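Local coordinates for protein dipeptide Epimerase (Enterococcus faecalis V583, PDB 3JVA) that belongs to the mandelate racemase/muconate lactonizing enzyme group of the enolase superfamily and carries a magnesium ion in its barrel domain, at residues B[19-23]-B[24-28]; B[85-88]-B[89-93]; B[98-101]-B[102-106]; B[162-165]-B[166-170]; B[188-191]-B[192-196]. One frame throughout, in Å; residues are numbered along the deposited sequence.

Contact 1: residues B[19-23]-B[24-28]; sequences FTIAL and GTIES
The carbonyl oxygen of F19 receives the amide of I26, with I26 N 2.6 Å from F19 O. An alpha C-H comes to the same oxygen, T25 CA being 3.1 Å from F19 O. F19 N in turn gives to I26 O at 2.7 Å on an almost straight line (171° at the hydrogen). F19 and I26 are thus an antiparallel hydrogen-bonded pair. Closer to the bend, I21 and G24 make a second one. Here I21 N is 2.9 Å from G24 O, and G24 N gives back to I21 O at 3.0 Å. Strands 3-21 and 24-27 here form a beta hairpin with a two-residue type II turn, A22 and L23 at its corner, at the edge of the sheet of the N-terminal domain. T20 and T25, the non-hydrogen-bonded pair, put their side chains on the face away from F19 and touch through their CG2 methyls. On the other face I26 CD1 lies between two partners. It meets the F19 ring at its edge, in plane, 3.8 Å from F19 CD2, and also sits 3.9 Å from I21 CG2. With CG anti to the backbone N (chi1 -177°), F19 runs alongside I26. F53 packs on F19, I21 and I26, while L23 touches V87 of the second subunit.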
loop_
_atom_site.group_PDB
_atom_site.type_symbol
_atom_site.label_atom_id
_atom_site.label_comp_id
_atom_site.label_asym_id
_atom_site.label_seq_id
_atom_site.Cartn_x
_atom_site.Cartn_y
_atom_site.Cartn_z
ATOM N N PHE B 19 -12.726 -24.508 38.147
ATOM C CA PHE B 19 -12.684 -23.842 36.849
ATOM C C PHE B 19 -12.560 -24.903 35.764
ATOM O O PHE B 19 -11.717 -25.794 35.850
ATOM C CB PHE B 19 -11.488 -22.884 36.801
ATOM C CG PHE B 19 -11.393 -22.083 35.532
ATOM C CD1 PHE B 19 -12.473 -21.326 35.085
ATOM C CD2 PHE B 19 -10.213 -22.063 34.795
ATOM C CE1 PHE B 19 -12.381 -20.560 33.920
ATOM C CE2 PHE B 19 -10.108 -21.300 33.629
ATOM C CZ PHE B 19 -11.195 -20.547 33.192
ATOM N N THR B 20 -13.406 -24.818 34.744
ATOM C CA THR B 20 -13.361 -25.797 33.669
ATOM C C THR B 20 -12.570 -25.270 32.480
ATOM O O THR B 20 -12.794 -24.152 32.015
ATOM C CB THR B 20 -14.777 -26.173 33.194
ATOM O OG1 THR B 20 -15.608 -26.440 34.331
ATOM C CG2 THR B 20 -14.726 -27.418 32.318
ATOM N N ILE B 21 -11.631 -26.080 32.003
ATOM C CA ILE B 21 -10.806 -25.711 30.860
ATOM C C ILE B 21 -10.886 -26.827 29.832
ATOM O O ILE B 21 -11.466 -27.880 30.094
ATOM C CB ILE B 21 -9.328 -25.524 31.263
ATOM C CG1 ILE B 21 -8.795 -26.809 31.904
ATOM C CG2 ILE B 21 -9.193 -24.341 32.210
ATOM C CD1 ILE B 21 -7.322 -26.764 32.263
ATOM N N ALA B 22 -10.305 -26.599 28.662
ATOM C CA ALA B 22 -10.321 -27.607 27.614
ATOM C C ALA B 22 -9.767 -28.937 28.126
ATOM O O ALA B 22 -8.655 -29.000 28.654
ATOM C CB ALA B 22 -9.506 -27.128 26.416
ATOM N N LEU B 23 -10.563 -29.991 27.979
ATOM C CA LEU B 23 -10.176 -31.338 28.393
ATOM C C LEU B 23 -9.942 -31.529 29.891
ATOM O O LEU B 23 -9.602 -32.631 30.323
ATOM C CB LEU B 23 -8.916 -31.776 27.635
ATOM C CG LEU B 23 -8.967 -31.714 26.105
ATOM C CD1 LEU B 23 -7.638 -32.195 25.532
ATOM C CD2 LEU B 23 -10.114 -32.570 25.588
ATOM N N GLY B 24 -10.117 -30.479 30.687
ATOM C CA GLY B 24 -9.892 -30.632 32.115
ATOM C C GLY B 24 -10.548 -29.605 33.015
ATOM O O GLY B 24 -11.448 -28.871 32.599
ATOM N N THR B 25 -10.091 -29.564 34.262
ATOM C CA THR B 25 -10.614 -28.631 35.253
ATOM C C THR B 25 -9.506 -28.198 36.207
ATOM O O THR B 25 -8.430 -28.794 36.242
ATOM C CB THR B 25 -11.741 -29.269 36.094
ATOM O OG1 THR B 25 -11.216 -30.376 36.833
ATOM C CG2 THR B 25 -12.872 -29.753 35.197
ATOM N N ILE B 26 -9.786 -27.153 36.979
ATOM C CA ILE B 26 -8.840 -26.619 37.949
ATOM C C ILE B 26 -9.597 -26.371 39.247
ATOM O O ILE B 26 -10.581 -25.629 39.260
ATOM C CB ILE B 26 -8.248 -25.279 37.472
ATOM C CG1 ILE B 26 -7.604 -25.451 36.092
ATOM C CG2 ILE B 26 -7.220 -24.775 38.480
ATOM C CD1 ILE B 26 -7.076 -24.163 35.504
ATOM N N GLU B 27 -9.154 -26.991 40.336
ATOM C CA GLU B 27 -9.830 -26.801 41.615
ATOM C C GLU B 27 -8.959 -26.122 42.659
ATOM O O GLU B 27 -9.393 -25.891 43.785
ATOM C CB GLU B 27 -10.348 -28.139 42.151
ATOM C CG GLU B 27 -9.365 -29.288 42.073
ATOM C CD GLU B 27 -9.985 -30.607 42.510
ATOM O OE1 GLU B 27 -9.305 -31.651 42.412
ATOM O OE2 GLU B 27 -11.155 -30.599 42.952
ATOM N N SER B 28 -7.734 -25.786 42.273
ATOM C CA SER B 28 -6.806 -25.128 43.181
ATOM C C SER B 28 -5.948 -24.135 42.407
ATOM O O SER B 28 -5.619 -24.366 41.245
ATOM C CB SER B 28 -5.908 -26.172 43.856
ATOM O OG SER B 28 -5.024 -25.576 44.792
#

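Contact 2: residues B[85-88]-B[89-93]; sequences HEVM and DKISA
Backbone hydrogen bonds carry H85-M88 into D89-S92. D89 N gives to H85 O at 2.9 Å, and K90 to E86 and I91 to V87 repeat this i to i+4 pattern. The last bond is the straightest: S92 N reaches M88 O at 2.9 Å with 170° at the hydrogen, although S92 itself has already left helical geometry. Polar side chains come together through water. One water lies at the edge of the H85 ring, in its plane, 2.8 Å from H85 ND1, and donates to D89 OD1 at 2.7 Å. D89 OD1 also has a salt bridge to K99, which would be expected to steady the carboxylate as an anion. The side chains of E86 and K90 meet through aliphatic carbons, E86 CG 4.2 Å from K90 CE; E86 OE2 is instead held by K312 and Y125 of the third subunit. Among the apolar side chains, V87 and I91 lie side by side and point the same way, V87 CG1 being 4.0 Å from I91 CD1. M88 bends at chi3 (-70°), which carries its CE methyl over one face of the H85 ring, towards the rim. The stretch ends helix 81-91 in the N-terminal domain: V87 and I91 lean on A72 of helix 59-73, M88 on F69 of the same helix, and H85 and M88 face D103 and I102 of helix 96-114.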
loop_
_atom_site.group_PDB
_atom_site.type_symbol
_atom_site.label_atom_id
_atom_site.label_comp_id
_atom_site.label_asym_id
_atom_site.label_seq_id
_atom_site.Cartn_x
_atom_site.Cartn_y
_atom_site.Cartn_z
ATOM N N HIS B 85 15.391 -6.679 34.297
ATOM C CA HIS B 85 14.703 -7.282 33.163
ATOM C C HIS B 85 15.711 -7.666 32.093
ATOM O O HIS B 85 15.530 -8.655 31.388
ATOM C CB HIS B 85 13.645 -6.334 32.604
ATOM C CG HIS B 85 12.321 -6.463 33.289
ATOM N ND1 HIS B 85 11.416 -7.454 32.974
ATOM C CD2 HIS B 85 11.777 -5.766 34.313
ATOM C CE1 HIS B 85 10.370 -7.361 33.776
ATOM N NE2 HIS B 85 10.563 -6.344 34.598
ATOM N N GLU B 86 16.787 -6.895 31.992
ATOM C CA GLU B 86 17.836 -7.196 31.022
ATOM C C GLU B 86 18.384 -8.588 31.330
ATOM O O GLU B 86 18.504 -9.434 30.443
ATOM C CB GLU B 86 18.965 -6.174 31.140
ATOM C CG GLU B 86 20.143 -6.437 30.222
ATOM C CD GLU B 86 21.257 -5.431 30.437
ATOM O OE1 GLU B 86 22.039 -5.592 31.397
ATOM O OE2 GLU B 86 21.334 -4.469 29.655
ATOM N N VAL B 87 18.723 -8.807 32.599
ATOM C CA VAL B 87 19.265 -10.085 33.068
ATOM C C VAL B 87 18.294 -11.237 32.829
ATOM O O VAL B 87 18.679 -12.291 32.313
ATOM C CB VAL B 87 19.607 -10.014 34.577
ATOM C CG1 VAL B 87 20.105 -11.363 35.077
ATOM C CG2 VAL B 87 20.664 -8.946 34.811
ATOM N N MET B 88 17.032 -11.045 33.204
ATOM C CA MET B 88 16.041 -12.098 33.001
ATOM C C MET B 88 15.860 -12.427 31.520
ATOM O O MET B 88 15.718 -13.594 31.151
ATOM C CB MET B 88 14.695 -11.695 33.614
ATOM C CG MET B 88 14.738 -11.579 35.132
ATOM S SD MET B 88 13.091 -11.422 35.855
ATOM C CE MET B 88 12.626 -9.786 35.309
ATOM N N ASP B 89 15.868 -11.402 30.674
ATOM C CA ASP B 89 15.705 -11.608 29.238
ATOM C C ASP B 89 16.897 -12.328 28.616
ATOM O O ASP B 89 16.734 -13.065 27.648
ATOM C CB ASP B 89 15.481 -10.272 28.520
ATOM C CG ASP B 89 14.111 -9.677 28.806
ATOM O OD1 ASP B 89 13.235 -10.396 29.338
ATOM O OD2 ASP B 89 13.910 -8.490 28.485
ATOM N N LYS B 90 18.090 -12.115 29.165
ATOM C CA LYS B 90 19.281 -12.791 28.651
ATOM C C LYS B 90 19.223 -14.268 29.013
ATOM O O LYS B 90 19.697 -15.124 28.268
ATOM C CB LYS B 90 20.560 -12.201 29.253
ATOM C CG LYS B 90 21.052 -10.917 28.614
ATOM C CD LYS B 90 22.398 -10.513 29.214
ATOM C CE LYS B 90 22.921 -9.203 28.636
ATOM N NZ LYS B 90 23.171 -9.274 27.168
ATOM N N ILE B 91 18.640 -14.557 30.171
ATOM C CA ILE B 91 18.525 -15.920 30.660
ATOM C C ILE B 91 17.421 -16.710 29.962
ATOM O O ILE B 91 17.647 -17.834 29.516
ATOM C CB ILE B 91 18.262 -15.922 32.191
ATOM C CG1 ILE B 91 19.513 -15.420 32.928
ATOM C CG2 ILE B 91 17.877 -17.311 32.664
ATOM C CD1 ILE B 91 19.343 -15.260 34.425
ATOM N N SER B 92 16.236 -16.122 29.870
ATOM C CA SER B 92 15.097 -16.794 29.252
ATOM C C SER B 92 14.438 -15.977 28.150
ATOM O O SER B 92 14.115 -14.806 28.341
ATOM C CB SER B 92 14.047 -17.120 30.316
ATOM O OG SER B 92 12.865 -17.623 29.711
ATOM N N ALA B 93 14.223 -16.617 27.005
ATOM C CA ALA B 93 13.593 -15.972 25.863
ATOM C C ALA B 93 12.095 -15.788 26.091
ATOM O O ALA B 93 11.471 -14.933 25.464
ATOM C CB ALA B 93 13.831 -16.805 24.596
HETATM O O HOH W 1 11.313 -8.954 30.624
#

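Contact 3: residues B[98-101]-B[102-106]; sequences AKAA and IDIAC
I104 lies back along the carbonyl of A100, one helical turn earlier, and every atom of its longer branch stays near that oxygen. I104 CB is 3.3 Å from A100 O. The next carbon, I104 CG1, stands 3.2 Å from A100 O, because chi1 of -68° sets it beside the backbone N and therefore over the preceding turn. At the tip, I104 CD1 is still only 3.5 Å from A100 O. I104 CD1 also lies 4.5 Å from A100 CB, a light apolar touch. The oxygen these carbons line is buried and has a donor: I104 N gives to A100 O at 2.8 Å, with 170° at the hydrogen. The residues just before repeat the bond, D103 N to K99 O at 2.9 Å and I102 N to A98 O at 3.3 Å, while A105 N to A101 O is weak. D103 OD2 accepts from the backbone N of I271. M266, on helix 265-268, packs against both A100 and I104. The alanines keep this helix slim where it is buried: A98 and A101 rest on I66 of helix 59-73, and A101 and A105 on V34 and I36 of strand 29-38. A helix laid so against an antiparallel sheet, with an adjoining side turned to helix 265-268, fits the alpha+beta N-terminal domain of the enolase superfamily.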
loop_
_atom_site.group_PDB
_atom_site.type_symbol
_atom_site.label_atom_id
_atom_site.label_comp_id
_atom_site.label_asym_id
_atom_site.label_seq_id
_atom_site.Cartn_x
_atom_site.Cartn_y
_atom_site.Cartn_z
ATOM N N ALA B 98 7.444 -16.268 35.478
ATOM C CA ALA B 98 8.657 -16.131 36.292
ATOM C C ALA B 98 9.159 -14.688 36.331
ATOM O O ALA B 98 9.549 -14.191 37.383
ATOM C CB ALA B 98 9.759 -17.060 35.767
ATOM N N LYS B 99 9.154 -14.016 35.184
ATOM C CA LYS B 99 9.609 -12.628 35.138
ATOM C C LYS B 99 8.694 -11.713 35.952
ATOM O O LYS B 99 9.159 -10.787 36.615
ATOM C CB LYS B 99 9.700 -12.150 33.689
ATOM C CG LYS B 99 10.750 -12.932 32.899
ATOM C CD LYS B 99 10.902 -12.462 31.460
ATOM C CE LYS B 99 11.933 -13.332 30.736
ATOM N NZ LYS B 99 12.101 -12.970 29.293
ATOM N N ALA B 100 7.394 -11.969 35.906
ATOM C CA ALA B 100 6.453 -11.156 36.669
ATOM C C ALA B 100 6.703 -11.321 38.171
ATOM O O ALA B 100 6.623 -10.355 38.932
ATOM C CB ALA B 100 5.015 -11.561 36.338
ATOM N N ALA B 101 6.997 -12.544 38.593
ATOM C CA ALA B 101 7.233 -12.811 40.009
ATOM C C ALA B 101 8.396 -11.961 40.530
ATOM O O ALA B 101 8.292 -11.320 41.576
ATOM C CB ALA B 101 7.510 -14.298 40.225
ATOM N N ILE B 102 9.496 -11.939 39.786
ATOM C CA ILE B 102 10.658 -11.149 40.181
ATOM C C ILE B 102 10.354 -9.655 40.099
ATOM O O ILE B 102 10.674 -8.891 41.011
ATOM C CB ILE B 102 11.870 -11.421 39.264
ATOM C CG1 ILE B 102 12.375 -12.856 39.458
ATOM C CG2 ILE B 102 12.971 -10.403 39.537
ATOM C CD1 ILE B 102 12.915 -13.150 40.858
ATOM N N ASP B 103 9.741 -9.237 38.998
ATOM C CA ASP B 103 9.435 -7.822 38.811
ATOM C C ASP B 103 8.517 -7.268 39.906
ATOM O O ASP B 103 8.804 -6.229 40.495
ATOM C CB ASP B 103 8.797 -7.601 37.441
ATOM C CG ASP B 103 7.331 -7.277 37.540
ATOM O OD1 ASP B 103 6.513 -8.220 37.483
ATOM O OD2 ASP B 103 6.999 -6.087 37.708
ATOM N N ILE B 104 7.411 -7.953 40.174
ATOM C CA ILE B 104 6.478 -7.492 41.202
ATOM C C ILE B 104 7.187 -7.323 42.555
ATOM O O ILE B 104 7.018 -6.303 43.229
ATOM C CB ILE B 104 5.290 -8.466 41.339
ATOM C CG1 ILE B 104 4.426 -8.395 40.069
ATOM C CG2 ILE B 104 4.454 -8.114 42.576
ATOM C CD1 ILE B 104 3.393 -9.509 39.949
ATOM N N ALA B 105 7.982 -8.313 42.946
ATOM C CA ALA B 105 8.712 -8.233 44.208
ATOM C C ALA B 105 9.656 -7.028 44.216
ATOM O O ALA B 105 9.841 -6.389 45.250
ATOM C CB ALA B 105 9.489 -9.527 44.453
ATOM N N CYS B 106 10.250 -6.709 43.067
ATOM C CA CYS B 106 11.147 -5.554 42.989
ATOM C C CYS B 106 10.372 -4.255 43.162
ATOM O O CYS B 106 10.830 -3.341 43.845
ATOM C CB CYS B 106 11.899 -5.537 41.654
ATOM S SG CYS B 106 13.197 -6.793 41.540
#

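Contact 4: residues B[162-165]-B[166-170]; sequences VGTG and IEADI
Loop 162-165 is gathered round the side chain of D169, at the point where a strand-loop-helix unit of the C-terminal barrel passes from strand 157-161 into helix 166-180. G165 is the N-cap, and I166 starts the first turn, its side chain going off to A202 and L206 of helix 196-206. E167 then curls back on itself. Chi1 of 69° and a bend at chi2 swing its carboxylate towards the helix start, where E167 OE2 accepts from A168 N at 2.9 Å, the donor lying above the carboxylate plane; this gives one amide of the open first turn a partner. A168 points its methyl at the loop, with A168 CB 3.6 Å from G165 O and close to T164 OG1. D169 comes next and serves twice. Its amide makes the first regular helical bond, D169 N to G165 O at 2.8 Å, nearly straight at 166°. Its buried carboxylate is gripped by the loop: G163 N gives to D169 OD2 at 2.8 Å from the syn side but well out of the carboxylate plane, and T164 N gives to D169 OD1 at 3.2 Å on the syn lone pair. T164 adds its hydroxyl, OG1 donating to D169 OD1 at 3.0 Å from above the carboxylate plane. V162 CB rests against D169 CG, the two side chains crossing at about a right angle. I170 N continues the helix by bonding to I166 O. One water ties cap to carboxylate: it donates to D169 OD2 at 2.6 Å and accepts from G165 N at 2.9 Å.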
loop_
_atom_site.group_PDB
_atom_site.type_symbol
_atom_site.label_atom_id
_atom_site.label_comp_id
_atom_site.label_asym_id
_atom_site.label_seq_id
_atom_site.Cartn_x
_atom_site.Cartn_y
_atom_site.Cartn_z
ATOM N N VAL B 162 -18.236 -16.898 26.872
ATOM C CA VAL B 162 -19.158 -17.309 25.814
ATOM C C VAL B 162 -18.351 -18.099 24.790
ATOM O O VAL B 162 -17.172 -18.365 25.007
ATOM C CB VAL B 162 -19.839 -16.103 25.123
ATOM C CG1 VAL B 162 -20.789 -15.418 26.099
ATOM C CG2 VAL B 162 -18.790 -15.123 24.616
ATOM N N GLY B 163 -18.977 -18.464 23.678
ATOM C CA GLY B 163 -18.285 -19.245 22.668
ATOM C C GLY B 163 -18.469 -20.728 22.941
ATOM O O GLY B 163 -17.762 -21.565 22.384
ATOM N N THR B 164 -19.427 -21.051 23.807
ATOM C CA THR B 164 -19.717 -22.439 24.174
ATOM C C THR B 164 -20.887 -22.964 23.348
ATOM O O THR B 164 -21.397 -24.059 23.598
ATOM C CB THR B 164 -20.118 -22.546 25.657
ATOM O OG1 THR B 164 -21.453 -22.049 25.829
ATOM C CG2 THR B 164 -19.179 -21.729 26.525
ATOM N N GLY B 165 -21.301 -22.177 22.362
ATOM C CA GLY B 165 -22.437 -22.536 21.531
ATOM C C GLY B 165 -23.379 -21.356 21.641
ATOM O O GLY B 165 -23.797 -21.000 22.742
ATOM N N ILE B 166 -23.712 -20.747 20.509
ATOM C CA ILE B 166 -24.570 -19.569 20.500
ATOM C C ILE B 166 -25.887 -19.679 21.276
ATOM O O ILE B 166 -26.276 -18.738 21.969
ATOM C CB ILE B 166 -24.873 -19.119 19.051
ATOM C CG1 ILE B 166 -25.543 -17.745 19.066
ATOM C CG2 ILE B 166 -25.758 -20.142 18.355
ATOM C CD1 ILE B 166 -24.675 -16.662 19.659
ATOM N N GLU B 167 -26.573 -20.813 21.173
ATOM C CA GLU B 167 -27.838 -20.971 21.886
ATOM C C GLU B 167 -27.607 -20.931 23.393
ATOM O O GLU B 167 -28.337 -20.259 24.124
ATOM C CB GLU B 167 -28.526 -22.285 21.492
ATOM C CG GLU B 167 -27.826 -23.552 21.971
ATOM C CD GLU B 167 -26.402 -23.684 21.454
ATOM O OE1 GLU B 167 -26.204 -23.633 20.217
ATOM O OE2 GLU B 167 -25.485 -23.845 22.289
ATOM N N ALA B 168 -26.584 -21.645 23.850
ATOM C CA ALA B 168 -26.254 -21.685 25.267
ATOM C C ALA B 168 -25.781 -20.311 25.740
ATOM O O ALA B 168 -26.160 -19.854 26.817
ATOM C CB ALA B 168 -25.176 -22.727 25.522
ATOM N N ASP B 169 -24.948 -19.659 24.931
ATOM C CA ASP B 169 -24.442 -18.331 25.278
ATOM C C ASP B 169 -25.617 -17.375 25.460
ATOM O O ASP B 169 -25.728 -16.686 26.475
ATOM C CB ASP B 169 -23.526 -17.779 24.174
ATOM C CG ASP B 169 -22.223 -18.553 24.029
ATOM O OD1 ASP B 169 -21.775 -19.200 25.000
ATOM O OD2 ASP B 169 -21.627 -18.491 22.934
ATOM N N ILE B 170 -26.492 -17.340 24.462
ATOM C CA ILE B 170 -27.657 -16.465 24.487
ATOM C C ILE B 170 -28.558 -16.723 25.690
ATOM O O ILE B 170 -29.032 -15.785 26.327
ATOM C CB ILE B 170 -28.471 -16.610 23.181
ATOM C CG1 ILE B 170 -27.669 -16.009 22.019
ATOM C CG2 ILE B 170 -29.824 -15.916 23.316
ATOM C CD1 ILE B 170 -28.328 -16.152 20.661
HETATM O O HOH W 2 -20.793 -19.771 20.806
#

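Contact 5: residues B[188-191]-B[192-196]; sequences LDAN and QAWTP. With MG (magnesium ion), chain O.
A type I' beta turn from A190 to A193 follows the strand that brings D189 to the magnesium ion, and A193 N closes it on A190 O at 2.9 Å. The bond is bent, 141° at the hydrogen, with the donor above the carbonyl plane. D189 binds the metal through one oxygen, D189 OD2 being 2.1 Å from magnesium; three waters, E215 and D240 complete the six ligands. The other oxygen holds the carboxylate in position. N191 N gives to D189 OD1 at 2.9 Å from the anti side, somewhat out of the carboxylate plane, an Asx turn, and a metal-bound water donates to D189 OD1 at 2.7 Å. Acidic ligands at the ends of successive strands are the hallmark of the enolase superfamily barrel, and strand 185-189 supplies the first of the three here. N191 adds a second shell, since another metal-bound water donates to N191 OD1 at 3.1 Å. N191 OD1 also accepts from a further water, which takes a hydrogen from Q192 NE2 at 3.0 Å, while Q192 OE1 accepts from R220 N. On the side of the turn away from the metal, packing is apolar. A190 CB comes obliquely to the W194 ring, 3.5 Å from W194 CZ3. The A193 methyl lies over one face of that indole, offset towards its rim, and W194 goes on to meet A199, A202 and I203 of helix 196-206.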
loop_
_atom_site.group_PDB
_atom_site.type_symbol
_atom_site.label_atom_id
_atom_site.label_comp_id
_atom_site.label_asym_id
_atom_site.label_seq_id
_atom_site.Cartn_x
_atom_site.Cartn_y
_atom_site.Cartn_z
ATOM N N LEU B 188 -18.237 -9.935 27.937
ATOM C CA LEU B 188 -18.155 -11.317 27.503
ATOM C C LEU B 188 -16.739 -11.647 27.062
ATOM O O LEU B 188 -16.037 -10.793 26.526
ATOM C CB LEU B 188 -19.108 -11.563 26.330
ATOM C CG LEU B 188 -20.538 -11.050 26.508
ATOM C CD1 LEU B 188 -21.377 -11.518 25.334
ATOM C CD2 LEU B 188 -21.116 -11.551 27.832
ATOM N N ASP B 189 -16.314 -12.877 27.318
ATOM C CA ASP B 189 -14.997 -13.312 26.877
ATOM C C ASP B 189 -15.260 -14.509 25.984
ATOM O O ASP B 189 -15.666 -15.564 26.469
ATOM C CB ASP B 189 -14.115 -13.735 28.054
ATOM C CG ASP B 189 -12.669 -13.913 27.645
ATOM O OD1 ASP B 189 -12.438 -14.338 26.493
ATOM O OD2 ASP B 189 -11.771 -13.627 28.467
ATOM N N ALA B 190 -15.036 -14.345 24.681
ATOM C CA ALA B 190 -15.284 -15.421 23.723
ATOM C C ALA B 190 -14.162 -16.452 23.641
ATOM O O ALA B 190 -14.267 -17.432 22.908
ATOM C CB ALA B 190 -15.557 -14.828 22.335
ATOM N N ASN B 191 -13.091 -16.222 24.394
ATOM C CA ASN B 191 -11.954 -17.135 24.437
ATOM C C ASN B 191 -11.561 -17.809 23.123
ATOM O O ASN B 191 -11.517 -19.041 23.038
ATOM C CB ASN B 191 -12.193 -18.196 25.517
ATOM C CG ASN B 191 -12.111 -17.620 26.924
ATOM O OD1 ASN B 191 -11.056 -17.149 27.357
ATOM N ND2 ASN B 191 -13.226 -17.649 27.638
ATOM N N GLN B 192 -11.280 -16.991 22.110
ATOM C CA GLN B 192 -10.845 -17.451 20.786
ATOM C C GLN B 192 -11.745 -18.515 20.167
ATOM O O GLN B 192 -11.290 -19.333 19.365
ATOM C CB GLN B 192 -9.419 -18.010 20.879
ATOM C CG GLN B 192 -8.450 -17.149 21.658
ATOM C CD GLN B 192 -7.106 -17.830 21.857
ATOM O OE1 GLN B 192 -6.342 -18.015 20.908
ATOM N NE2 GLN B 192 -6.819 -18.217 23.095
ATOM N N ALA B 193 -13.028 -18.476 20.496
ATOM C CA ALA B 193 -13.965 -19.484 20.017
ATOM C C ALA B 193 -14.409 -19.474 18.559
ATOM O O ALA B 193 -14.681 -20.536 17.998
ATOM C CB ALA B 193 -15.208 -19.473 20.913
ATOM N N TRP B 194 -14.471 -18.305 17.933
ATOM C CA TRP B 194 -14.992 -18.234 16.571
ATOM C C TRP B 194 -14.084 -17.848 15.421
ATOM O O TRP B 194 -13.003 -17.279 15.610
ATOM C CB TRP B 194 -16.182 -17.275 16.548
ATOM C CG TRP B 194 -17.169 -17.496 17.651
ATOM C CD1 TRP B 194 -17.847 -18.649 17.929
ATOM C CD2 TRP B 194 -17.621 -16.524 18.601
ATOM N NE1 TRP B 194 -18.698 -18.453 18.993
ATOM C CE2 TRP B 194 -18.580 -17.157 19.423
ATOM C CE3 TRP B 194 -17.312 -15.177 18.835
ATOM C CZ2 TRP B 194 -19.235 -16.488 20.463
ATOM C CZ3 TRP B 194 -17.962 -14.512 19.870
ATOM C CH2 TRP B 194 -18.914 -15.172 20.671
ATOM N N THR B 195 -14.552 -18.174 14.216
ATOM C CA THR B 195 -13.861 -17.810 12.989
ATOM C C THR B 195 -14.347 -16.375 12.839
ATOM O O THR B 195 -15.353 -16.001 13.445
ATOM C CB THR B 195 -14.339 -18.640 11.772
ATOM O OG1 THR B 195 -15.726 -18.375 11.518
ATOM C CG2 THR B 195 -14.150 -20.126 12.032
ATOM N N PRO B 196 -13.655 -15.555 12.036
ATOM C CA PRO B 196 -14.061 -14.158 11.857
ATOM C C PRO B 196 -15.531 -13.911 11.515
ATOM O O PRO B 196 -16.210 -13.146 12.198
ATOM C CB PRO B 196 -13.118 -13.664 10.762
ATOM C CG PRO B 196 -11.874 -14.483 11.001
ATOM C CD PRO B 196 -12.456 -15.859 11.235
HETATM MG MG MG O . -9.775 -13.087 28.264
HETATM O O HOH W 3 -9.874 -13.585 26.255
HETATM O O HOH W 4 -8.791 -17.920 25.346
HETATM O O HOH W 5 -9.125 -15.003 28.608
HETATM O O HOH W 6 -9.640 -12.979 30.406
#

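How the contacts relate
Contacts 1, 2 and 3 belong to the N-terminal domain, contacts 4 and 5 to the barrel. Contacts 2 and 3 touch, their centres 12 Å apart: K99 NZ reaches S92 O at 2.9 Å, and M88 SD packs on I102 CB. Contacts 4 and 5 also meet, centres 10 Å apart, where V162 N comes 2.9 Å from D189 O and G163 packs on A193 and W194. Contact 5 alone supplies a magnesium ligand. The side chain of F19 in contact 1 is about 9 Å from that ion, and contact 1 comes within about 7 Å of contact 5 at nearest atoms. This suits a hairpin of the N-terminal domain closing over the barrel mouth.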